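Local coordinates for 450aa long hypothetical fmu protein (Pyrococcus horikoshii, PDB 2YXL) that is probably an S-adenosylmethionine-dependent RNA cytosine-5 methyltransferase, an archaeal homologue of bacterial Fmu/RsmB that binds the cofactor analogue sinefungin in the crystal, at residues G65-D68 and K69-E73; L90-A93 and V94-L98; S248-A251 and S252-D256; K298-K301 and D302-R306. All coordinates share one frame; numbering follows the deposited sequence.

Contact 1. Residues G65-D68 and K69-E73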
loop_
_atom_site.group_PDB
_atom_site.type_symbol
_atom_site.label_atom_id
_atom_site.label_comp_id
_atom_site.label_asym_id
_atom_site.label_seq_id
_atom_site.Cartn_x
_atom_site.Cartn_y
_atom_site.Cartn_z
ATOM N N GLY A 65 3.817 -1.187 16.572
ATOM C CA GLY A 65 3.976 -0.195 17.632
ATOM C C GLY A 65 3.720 -0.743 19.020
ATOM O O GLY A 65 4.336 -0.307 19.993
ATOM N N LEU A 66 2.806 -1.703 19.109
ATOM C CA LEU A 66 2.474 -2.332 20.379
ATOM C C LEU A 66 3.548 -3.347 20.768
ATOM O O LEU A 66 3.960 -3.415 21.932
ATOM C CB LEU A 66 1.086 -2.973 20.308
ATOM C CG LEU A 66 -0.088 -2.000 20.122
ATOM C CD1 LEU A 66 -1.340 -2.714 19.611
ATOM C CD2 LEU A 66 -0.391 -1.234 21.409
ATOM N N ILE A 67 4.005 -4.117 19.783
ATOM C CA ILE A 67 5.128 -5.037 19.954
ATOM C C ILE A 67 6.375 -4.293 20.464
ATOM O O ILE A 67 7.034 -4.744 21.407
ATOM C CB ILE A 67 5.415 -5.820 18.637
ATOM C CG1 ILE A 67 4.317 -6.870 18.396
ATOM C CG2 ILE A 67 6.794 -6.474 18.667
ATOM C CD1 ILE A 67 4.282 -7.466 16.992
ATOM N N ASP A 68 6.668 -3.144 19.853
ATOM C CA ASP A 68 7.807 -2.311 20.244
ATOM C C ASP A 68 7.724 -1.842 21.698
ATOM O O ASP A 68 8.731 -1.868 22.409
ATOM C CB ASP A 68 7.964 -1.109 19.298
ATOM C CG ASP A 68 8.460 -1.506 17.901
ATOM O OD1 ASP A 68 8.809 -2.692 17.682
ATOM O OD2 ASP A 68 8.501 -0.623 17.016
ATOM N N LYS A 69 6.532 -1.431 22.139
ATOM C CA LYS A 69 6.312 -1.056 23.543
ATOM C C LYS A 69 6.614 -2.201 24.509
ATOM O O LYS A 69 7.122 -1.966 25.607
ATOM C CB LYS A 69 4.886 -0.559 23.779
ATOM C CG LYS A 69 4.616 0.849 23.277
ATOM C CD LYS A 69 3.297 1.388 23.827
ATOM C CE LYS A 69 2.723 2.486 22.937
ATOM N NZ LYS A 69 3.641 3.656 22.798
ATOM N N VAL A 70 6.299 -3.429 24.097
ATOM C CA VAL A 70 6.622 -4.619 24.883
ATOM C C VAL A 70 8.135 -4.839 24.926
ATOM O O VAL A 70 8.700 -5.104 25.992
ATOM C CB VAL A 70 5.903 -5.891 24.347
ATOM C CG1 VAL A 70 6.453 -7.154 25.012
ATOM C CG2 VAL A 70 4.393 -5.787 24.557
ATOM N N ILE A 71 8.782 -4.717 23.768
ATOM C CA ILE A 71 10.238 -4.847 23.679
ATOM C C ILE A 71 10.935 -3.850 24.608
ATOM O O ILE A 71 11.885 -4.213 25.301
ATOM C CB ILE A 71 10.757 -4.730 22.221
ATOM C CG1 ILE A 71 10.232 -5.902 21.380
ATOM C CG2 ILE A 71 12.286 -4.697 22.186
ATOM C CD1 ILE A 71 10.460 -5.765 19.881
ATOM N N LYS A 72 10.435 -2.616 24.646
ATOM C CA LYS A 72 10.984 -1.583 25.529
ATOM C C LYS A 72 10.869 -1.949 27.014
ATOM O O LYS A 72 11.786 -1.683 27.789
ATOM C CB LYS A 72 10.337 -0.219 25.255
ATOM C CG LYS A 72 10.921 0.918 26.091
ATOM C CD LYS A 72 10.236 2.243 25.815
ATOM C CE LYS A 72 10.773 3.325 26.746
ATOM N NZ LYS A 72 10.297 4.679 26.341
ATOM N N GLU A 73 9.751 -2.558 27.400
ATOM C CA GLU A 73 9.539 -2.993 28.780
ATOM C C GLU A 73 10.539 -4.074 29.178
ATOM O O GLU A 73 11.084 -4.047 30.283
ATOM C CB GLU A 73 8.112 -3.519 28.978
ATOM C CG GLU A 73 7.026 -2.455 28.916
ATOM C CD GLU A 73 5.628 -3.014 29.165
ATOM O OE1 GLU A 73 5.477 -3.920 30.020
ATOM O OE2 GLU A 73 4.672 -2.536 28.512
#

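Contact 2. Residues L90-A93 and V94-L98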
loop_
_atom_site.group_PDB
_atom_site.type_symbol
_atom_site.label_atom_id
_atom_site.label_comp_id
_atom_site.label_asym_id
_atom_site.label_seq_id
_atom_site.Cartn_x
_atom_site.Cartn_y
_atom_site.Cartn_z
ATOM N N LEU A 90 13.533 -9.711 17.534
ATOM C CA LEU A 90 12.773 -9.431 18.746
ATOM C C LEU A 90 11.279 -9.271 18.443
ATOM O O LEU A 90 10.437 -9.783 19.182
ATOM C CB LEU A 90 13.331 -8.201 19.471
ATOM C CG LEU A 90 14.687 -8.328 20.182
ATOM C CD1 LEU A 90 15.132 -6.989 20.725
ATOM C CD2 LEU A 90 14.642 -9.367 21.310
ATOM N N ARG A 91 10.961 -8.590 17.343
ATOM C CA ARG A 91 9.572 -8.419 16.910
ATOM C C ARG A 91 8.904 -9.760 16.590
ATOM O O ARG A 91 7.769 -10.018 16.999
ATOM C CB ARG A 91 9.492 -7.479 15.704
ATOM C CG ARG A 91 9.667 -6.010 16.053
ATOM C CD ARG A 91 9.858 -5.142 14.818
ATOM N NE ARG A 91 9.758 -3.721 15.157
ATOM C CZ ARG A 91 9.974 -2.715 14.312
ATOM N NH1 ARG A 91 10.318 -2.942 13.048
ATOM N NH2 ARG A 91 9.848 -1.467 14.740
ATOM N N VAL A 92 9.628 -10.607 15.867
ATOM C CA VAL A 92 9.165 -11.937 15.513
ATOM C C VAL A 92 8.902 -12.781 16.768
ATOM O O VAL A 92 7.845 -13.420 16.885
ATOM C CB VAL A 92 10.180 -12.634 14.566
ATOM C CG1 VAL A 92 9.915 -14.134 14.464
ATOM C CG2 VAL A 92 10.150 -11.983 13.185
ATOM N N ALA A 93 9.852 -12.758 17.703
ATOM C CA ALA A 93 9.760 -13.556 18.928
ATOM C C ALA A 93 8.627 -13.102 19.850
ATOM O O ALA A 93 7.896 -13.933 20.389
ATOM C CB ALA A 93 11.092 -13.562 19.673
ATOM N N VAL A 94 8.487 -11.790 20.023
ATOM C CA VAL A 94 7.432 -11.222 20.868
ATOM C C VAL A 94 6.045 -11.532 20.298
ATOM O O VAL A 94 5.134 -11.903 21.039
ATOM C CB VAL A 94 7.626 -9.692 21.089
ATOM C CG1 VAL A 94 6.371 -9.049 21.687
ATOM C CG2 VAL A 94 8.840 -9.432 21.983
ATOM N N ASP A 95 5.902 -11.402 18.982
ATOM C CA ASP A 95 4.639 -11.701 18.311
ATOM C C ASP A 95 4.262 -13.180 18.417
ATOM O O ASP A 95 3.097 -13.520 18.654
ATOM C CB ASP A 95 4.708 -11.291 16.842
ATOM C CG ASP A 95 3.365 -11.359 16.159
ATOM O OD1 ASP A 95 3.196 -12.212 15.262
ATOM O OD2 ASP A 95 2.473 -10.568 16.526
ATOM N N ILE A 96 5.251 -14.052 18.236
ATOM C CA ILE A 96 5.027 -15.491 18.308
ATOM C C ILE A 96 4.674 -15.916 19.737
ATOM O O ILE A 96 3.743 -16.697 19.942
ATOM C CB ILE A 96 6.216 -16.291 17.707
ATOM C CG1 ILE A 96 6.133 -16.261 16.176
ATOM C CG2 ILE A 96 6.215 -17.729 18.195
ATOM C CD1 ILE A 96 7.358 -16.791 15.456
ATOM N N ALA A 97 5.398 -15.370 20.714
ATOM C CA ALA A 97 5.178 -15.696 22.125
ATOM C C ALA A 97 3.839 -15.189 22.665
ATOM O O ALA A 97 3.177 -15.885 23.432
ATOM C CB ALA A 97 6.325 -15.178 22.984
ATOM N N LEU A 98 3.445 -13.984 22.263
ATOM C CA LEU A 98 2.222 -13.371 22.782
ATOM C C LEU A 98 0.948 -13.847 22.097
ATOM O O LEU A 98 -0.098 -13.938 22.737
ATOM C CB LEU A 98 2.288 -11.841 22.702
ATOM C CG LEU A 98 3.261 -11.051 23.585
ATOM C CD1 LEU A 98 2.966 -9.561 23.446
ATOM C CD2 LEU A 98 3.200 -11.478 25.048
#

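Contact 3. Residues S248-A251 and S252-D256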
loop_
_atom_site.group_PDB
_atom_site.type_symbol
_atom_site.label_atom_id
_atom_site.label_comp_id
_atom_site.label_asym_id
_atom_site.label_seq_id
_atom_site.Cartn_x
_atom_site.Cartn_y
_atom_site.Cartn_z
ATOM N N SER A 248 -8.241 2.519 -7.142
ATOM C CA SER A 248 -7.278 3.077 -8.085
ATOM C C SER A 248 -7.706 2.912 -9.543
ATOM O O SER A 248 -7.443 3.786 -10.371
ATOM C CB SER A 248 -5.903 2.453 -7.868
ATOM O OG SER A 248 -5.378 2.812 -6.602
ATOM N N ALA A 249 -8.366 1.796 -9.848
ATOM C CA ALA A 249 -8.876 1.536 -11.197
ATOM C C ALA A 249 -10.014 2.482 -11.579
ATOM O O ALA A 249 -10.124 2.888 -12.737
ATOM C CB ALA A 249 -9.328 0.101 -11.322
ATOM N N VAL A 250 -10.858 2.814 -10.601
ATOM C CA VAL A 250 -11.977 3.741 -10.788
ATOM C C VAL A 250 -11.483 5.139 -11.188
ATOM O O VAL A 250 -12.081 5.794 -12.048
ATOM C CB VAL A 250 -12.863 3.816 -9.509
ATOM C CG1 VAL A 250 -13.861 4.975 -9.581
ATOM C CG2 VAL A 250 -13.591 2.496 -9.282
ATOM N N ALA A 251 -10.385 5.574 -10.570
ATOM C CA ALA A 251 -9.776 6.877 -10.850
ATOM C C ALA A 251 -9.633 7.153 -12.347
ATOM O O ALA A 251 -10.184 8.135 -12.848
ATOM C CB ALA A 251 -8.428 7.005 -10.144
ATOM N N SER A 252 -8.921 6.278 -13.058
ATOM C CA SER A 252 -8.710 6.438 -14.500
ATOM C C SER A 252 -10.012 6.444 -15.297
ATOM O O SER A 252 -10.143 7.192 -16.263
ATOM C CB SER A 252 -7.771 5.363 -15.045
ATOM O OG SER A 252 -6.453 5.542 -14.558
ATOM N N ILE A 253 -10.969 5.610 -14.890
ATOM C CA ILE A 253 -12.265 5.529 -15.571
ATOM C C ILE A 253 -13.053 6.833 -15.402
ATOM O O ILE A 253 -13.699 7.296 -16.339
ATOM C CB ILE A 253 -13.091 4.289 -15.104
ATOM C CG1 ILE A 253 -12.409 2.998 -15.562
ATOM C CG2 ILE A 253 -14.530 4.334 -15.646
ATOM C CD1 ILE A 253 -12.733 1.775 -14.713
ATOM N N VAL A 254 -12.972 7.419 -14.210
ATOM C CA VAL A 254 -13.653 8.680 -13.901
ATOM C C VAL A 254 -13.120 9.856 -14.739
ATOM O O VAL A 254 -13.908 10.601 -15.327
ATOM C CB VAL A 254 -13.603 8.990 -12.376
ATOM C CG1 VAL A 254 -13.917 10.461 -12.084
ATOM C CG2 VAL A 254 -14.567 8.077 -11.626
ATOM N N LEU A 255 -11.794 9.999 -14.798
ATOM C CA LEU A 255 -11.141 11.023 -15.617
ATOM C C LEU A 255 -11.574 10.887 -17.077
ATOM O O LEU A 255 -11.773 11.892 -17.782
ATOM C CB LEU A 255 -9.615 10.902 -15.522
ATOM C CG LEU A 255 -8.702 12.143 -15.496
ATOM C CD1 LEU A 255 -7.358 11.820 -16.144
ATOM C CD2 LEU A 255 -9.296 13.401 -16.132
ATOM N N ASP A 256 -11.703 9.632 -17.512
ATOM C CA ASP A 256 -12.251 9.271 -18.820
ATOM C C ASP A 256 -11.435 9.810 -20.008
ATOM O O ASP A 256 -11.934 10.629 -20.782
ATOM C CB ASP A 256 -13.727 9.690 -18.912
ATOM C CG ASP A 256 -14.430 9.104 -20.119
ATOM O OD1 ASP A 256 -15.390 9.740 -20.603
ATOM O OD2 ASP A 256 -14.026 8.011 -20.583
#

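Contact 4. Residues K298-K301 and D302-R306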
loop_
_atom_site.group_PDB
_atom_site.type_symbol
_atom_site.label_atom_id
_atom_site.label_comp_id
_atom_site.label_asym_id
_atom_site.label_seq_id
_atom_site.Cartn_x
_atom_site.Cartn_y
_atom_site.Cartn_z
ATOM N N LYS A 298 11.672 2.988 -13.349
ATOM C CA LYS A 298 12.154 1.815 -14.087
ATOM C C LYS A 298 11.144 0.661 -14.052
ATOM O O LYS A 298 11.124 -0.175 -14.959
ATOM C CB LYS A 298 13.550 1.375 -13.607
ATOM C CG LYS A 298 13.602 0.654 -12.261
ATOM C CD LYS A 298 13.547 -0.868 -12.419
ATOM C CE LYS A 298 13.260 -1.569 -11.093
ATOM N NZ LYS A 298 14.384 -1.450 -10.118
ATOM N N ARG A 299 10.314 0.623 -13.010
ATOM C CA ARG A 299 9.230 -0.352 -12.924
ATOM C C ARG A 299 8.134 -0.011 -13.929
ATOM O O ARG A 299 7.585 -0.902 -14.578
ATOM C CB ARG A 299 8.651 -0.423 -11.507
ATOM C CG ARG A 299 9.590 -1.022 -10.466
ATOM C CD ARG A 299 8.825 -1.804 -9.401
ATOM N NE ARG A 299 7.954 -0.958 -8.583
ATOM C CZ ARG A 299 8.193 -0.621 -7.316
ATOM N NH1 ARG A 299 7.333 0.152 -6.667
ATOM N NH2 ARG A 299 9.282 -1.059 -6.691
ATOM N N LEU A 300 7.835 1.283 -14.056
ATOM C CA LEU A 300 6.860 1.777 -15.029
ATOM C C LEU A 300 7.285 1.459 -16.462
ATOM O O LEU A 300 6.459 1.041 -17.272
ATOM C CB LEU A 300 6.608 3.284 -14.842
ATOM C CG LEU A 300 5.765 4.092 -15.845
ATOM C CD1 LEU A 300 4.449 3.416 -16.196
ATOM C CD2 LEU A 300 5.496 5.489 -15.312
ATOM N N LYS A 301 8.568 1.649 -16.760
ATOM C CA LYS A 301 9.112 1.307 -18.074
ATOM C C LYS A 301 9.024 -0.198 -18.336
ATOM O O LYS A 301 8.746 -0.619 -19.461
ATOM C CB LYS A 301 10.556 1.800 -18.218
ATOM C CG LYS A 301 10.694 3.313 -18.330
ATOM C CD LYS A 301 12.156 3.727 -18.419
ATOM C CE LYS A 301 12.311 5.239 -18.383
ATOM N NZ LYS A 301 13.741 5.658 -18.425
ATOM N N ASP A 302 9.251 -0.996 -17.292
ATOM C CA ASP A 302 9.114 -2.452 -17.375
ATOM C C ASP A 302 7.673 -2.879 -17.651
ATOM O O ASP A 302 7.438 -3.776 -18.460
ATOM C CB ASP A 302 9.628 -3.127 -16.100
ATOM C CG ASP A 302 11.143 -3.233 -16.059
ATOM O OD1 ASP A 302 11.692 -3.415 -14.949
ATOM O OD2 ASP A 302 11.788 -3.140 -17.128
ATOM N N PHE A 303 6.719 -2.231 -16.980
ATOM C CA PHE A 303 5.295 -2.498 -17.192
ATOM C C PHE A 303 4.838 -2.080 -18.591
ATOM O O PHE A 303 4.210 -2.867 -19.301
ATOM C CB PHE A 303 4.432 -1.801 -16.127
ATOM C CG PHE A 303 4.367 -2.530 -14.808
ATOM C CD1 PHE A 303 4.832 -1.926 -13.645
ATOM C CD2 PHE A 303 3.827 -3.811 -14.725
ATOM C CE1 PHE A 303 4.770 -2.588 -12.419
ATOM C CE2 PHE A 303 3.761 -4.479 -13.505
ATOM C CZ PHE A 303 4.236 -3.865 -12.350
ATOM N N VAL A 304 5.170 -0.849 -18.980
ATOM C CA VAL A 304 4.744 -0.271 -20.258
ATOM C C VAL A 304 5.017 -1.182 -21.465
ATOM O O VAL A 304 4.097 -1.486 -22.228
ATOM C CB VAL A 304 5.331 1.162 -20.456
ATOM C CG1 VAL A 304 5.435 1.543 -21.933
ATOM C CG2 VAL A 304 4.488 2.181 -19.705
ATOM N N LYS A 305 6.262 -1.631 -21.618
ATOM C CA LYS A 305 6.632 -2.462 -22.770
ATOM C C LYS A 305 6.095 -3.895 -22.675
ATOM O O LYS A 305 5.718 -4.490 -23.687
ATOM C CB LYS A 305 8.149 -2.422 -23.034
ATOM C CG LYS A 305 9.053 -2.922 -21.899
ATOM C CD LYS A 305 9.491 -4.379 -22.088
ATOM C CE LYS A 305 10.461 -4.555 -23.260
ATOM N NZ LYS A 305 11.764 -3.864 -23.048
ATOM N N ARG A 306 6.054 -4.430 -21.455
ATOM C CA ARG A 306 5.544 -5.776 -21.196
ATOM C C ARG A 306 4.033 -5.855 -21.431
ATOM O O ARG A 306 3.521 -6.879 -21.887
ATOM C CB ARG A 306 5.917 -6.211 -19.772
ATOM C CG ARG A 306 5.301 -7.519 -19.278
ATOM C CD ARG A 306 6.258 -8.317 -18.386
ATOM N NE ARG A 306 7.125 -7.478 -17.554
ATOM C CZ ARG A 306 6.830 -7.057 -16.326
ATOM N NH1 ARG A 306 5.677 -7.383 -15.758
ATOM N NH2 ARG A 306 7.696 -6.299 -15.665
#

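Contact 1. Residues G65-D68 and K69-E73
Four backbone N-H groups, of Lys69, Val70, Ile71 and Lys72, are answered in turn by the carbonyls of Gly65, Leu66, Ile67 and Asp68, each bond spanning one turn of helix. The bonds shorten along the run: Lys69 N to Gly65 O is 3.3 Å, whereas Ile71 N to Ile67 O is 2.9 Å. The longer bond follows a kink, for the N atoms of Gly65 and Leu66 have no bond to the preceding turn.

Ile67 and Ile71 share the inner face. The CG2 branch of Ile67 meets CD1 of Ile71 at 3.9 Å, one side chain slanting across the other. In Ile71, CG1 stands anti to the carbonyl carbon (chi1 -65°), which turns the longer branch back along the helix, and CG1 comes within 3.4 Å of Ile67 O. Branched aliphatic residues suit this face because helix 84-99 packs on it, Ile67 against Asp95 and Ile71 against Leu90 and Val94.

Asp68 stands beside Ile71, its OD1 4.1 Å from Ile71 CD1. This is a plain van der Waals approach; the polar needs of the carboxylate are met elsewhere, those of OD2 by a salt bridge to Arg91 of helix 84-99. Lys69 and Lys72 carry their long chains away to the exposed side, and Glu73 OE1 bonds Tyr140 OH. Apolar branches set against helix 84-99, with lysines outward and Asp68 reaching over to Arg91 of that neighbouring helix, mark an amphipathic alpha-helix in the all-helical N-terminal bundle.

Contact 2. Residues L90-A93 and V94-L98
Val92 and Ile96 run alongside each other in the same direction, with CG1 of Val92 3.8 Å from CD1 of Ile96. The meeting depends on opposite settings of the two residues: CG1 of Val92 is anti to its backbone N (chi1 165°), while CG1 of Ile96 is anti to its carbonyl carbon (chi1 -78°) and reaches back one turn. On the way it passes over the backbone, Ile96 CG1 being 3.4 Å from Val92 O.

Beneath these methyls runs the regular backbone that sets their spacing. Val94 N to Leu90 O and Ala97 N to Ala93 O are both 2.9 Å, with the bonds from Asp95 to Arg91 and from Ile96 to Val92 slightly longer. Alanine at 93 and 97 keeps the flank slim, and Ala97 can lie against Phe138 of helix 124-138.

Farther out, helices 12-24, 47-75 and 124-138 cover this one. Val92 packs on Ile18, Ile19 and Ile22 of helix 12-24, and Leu90 on Phe130, Leu133 and Ile137 of helix 124-138. Arg91, besides its bond to Asp68, gives NH1 to a salt bridge with Glu26; two carboxylates thus share the buried guanidinium, which would probably keep it charged. Asp95 OD1 has a weak hydrogen bond to His100, and OD2 is near OD2 of Asp59, which would probably raise the affinity of one of these acids for a proton. Covered on several sides in this way, it is a helix buried within a helical bundle, consistent with the NusB-like N-terminal domain of the bacterial relatives.

Contact 3. Residues S248-A251 and S252-D256
Val250 O receives the N-H of Val254 at 2.8 Å, the shorter of the two hydrogen bonds that link 248-251 to 252-256, with the donor nearly along the C=O axis (C=O...N 169°). Leu255 N to Ala251 O, at 3.1 Å, is the other, and it is the straighter at the hydrogen, 171° against 156°. Two residues earlier the spacing is wider: Ser252 N is 4.0 Å from Ser248 O.

The same two valines also touch through their side chains. In both, CG1 is anti to the backbone N; that puts CG2 of Val254 beside its own N, where it faces back to Val250 CG1 at 3.8 Å. Ile253 points its longer branch to the turn before, CD1 lying 3.5 Å from Ala249 O. Compact branched side chains suit this flank because their methyls can meet one turn apart, and Val250 also packs on Tyr443 and Pro419.

The opposite chemistry is found at Ser248 and Ser252, whose hydroxyls turn to Lys273, at the start of helix 272-280. Ser248 OG has a weak hydrogen bond to NZ of Lys273, and Ser252 OG another to Lys273 O; Lys273 is a predicted S-adenosylmethionine-binding residue, and the side chain of Ser248 is about 6 Å from the bound sinefungin. With Asp256 the chain leaves helical geometry at positive phi.

Ala251, short enough for close approach, lies against Leu386 and Thr388 of strand 383-389 and Tyr443 of strand 441-447, while Ser252 meets His276 and Leu277. Helix 246-255 thereby packs against both helix 272-280 and these two strands of the Rossmann-like sheet.

Contact 4. Residues K298-K301 and D302-R306
Asp302 is folded back over the carbonyl of Lys298, and together with Lys301 and Arg299 it accounts for much of the surface buried here. Its backbone N bonds Lys298 O at 3.1 Å. The carboxylate follows: CG is anti to its own carbonyl carbon (chi1 -79°), which brings OD1 to 4.0 Å from Lys298 CD, the two side chains slanting past each other. Their charged ends do not join, since Lys298 NZ stays 5.9 Å from Asp302 OD1, and at most a weak, long-range attraction would be expected. An alanine here removes the carboxylate, and Lys298 is likely to be left without a nearby opposite charge and its CD without a neighbour.

Lys301 touches mainly through its root, and its extended chain runs out to the exposed side; its carbonyl receives Lys305 N in a weak bond of 3.4 Å. Arg299 contributes chiefly backbone. Its O takes the N-H of Phe303 at 2.9 Å and also has the phenyl ring lying obliquely beside it. Phe303 then packs on Phe236, and the Arg299 side chain on Pro270.

The apolar face is carried by Leu300, whose CD1 meets Val304 CG2 at 3.7 Å. Leu300 also touches Ala268, in the predicted cofactor-binding loop, so this face turns to the protein in the beta-alpha-beta unit 286-315. The chemistry is thus divided: dispersion forces seat the helix on one side, whereas on the other Lys298, Lys301, Lys305 and Asp302 meet solvent without a close ion pair among them.

How the contacts relate
All four contacts lie in series along the chain; none nests in or crosses another, and each spans consecutive turns of one helix without closing a longer loop. Contact 1, in helix 47-75, comes first, and contact 2 follows in the next helix, 84-99; with centres 10 Å apart they touch directly and bind these neighbours within the N-terminal helical bundle. The chain then passes through the antiparallel sheet of the ferredoxin-like region. Contacts 3 and 4 belong to the methyltransferase part, across the chain's centre, with centres about 40 Å from those of the first pair. Their own centres are 20 Å apart, and they do not touch, yet each adjoins the predicted cofactor-binding loop.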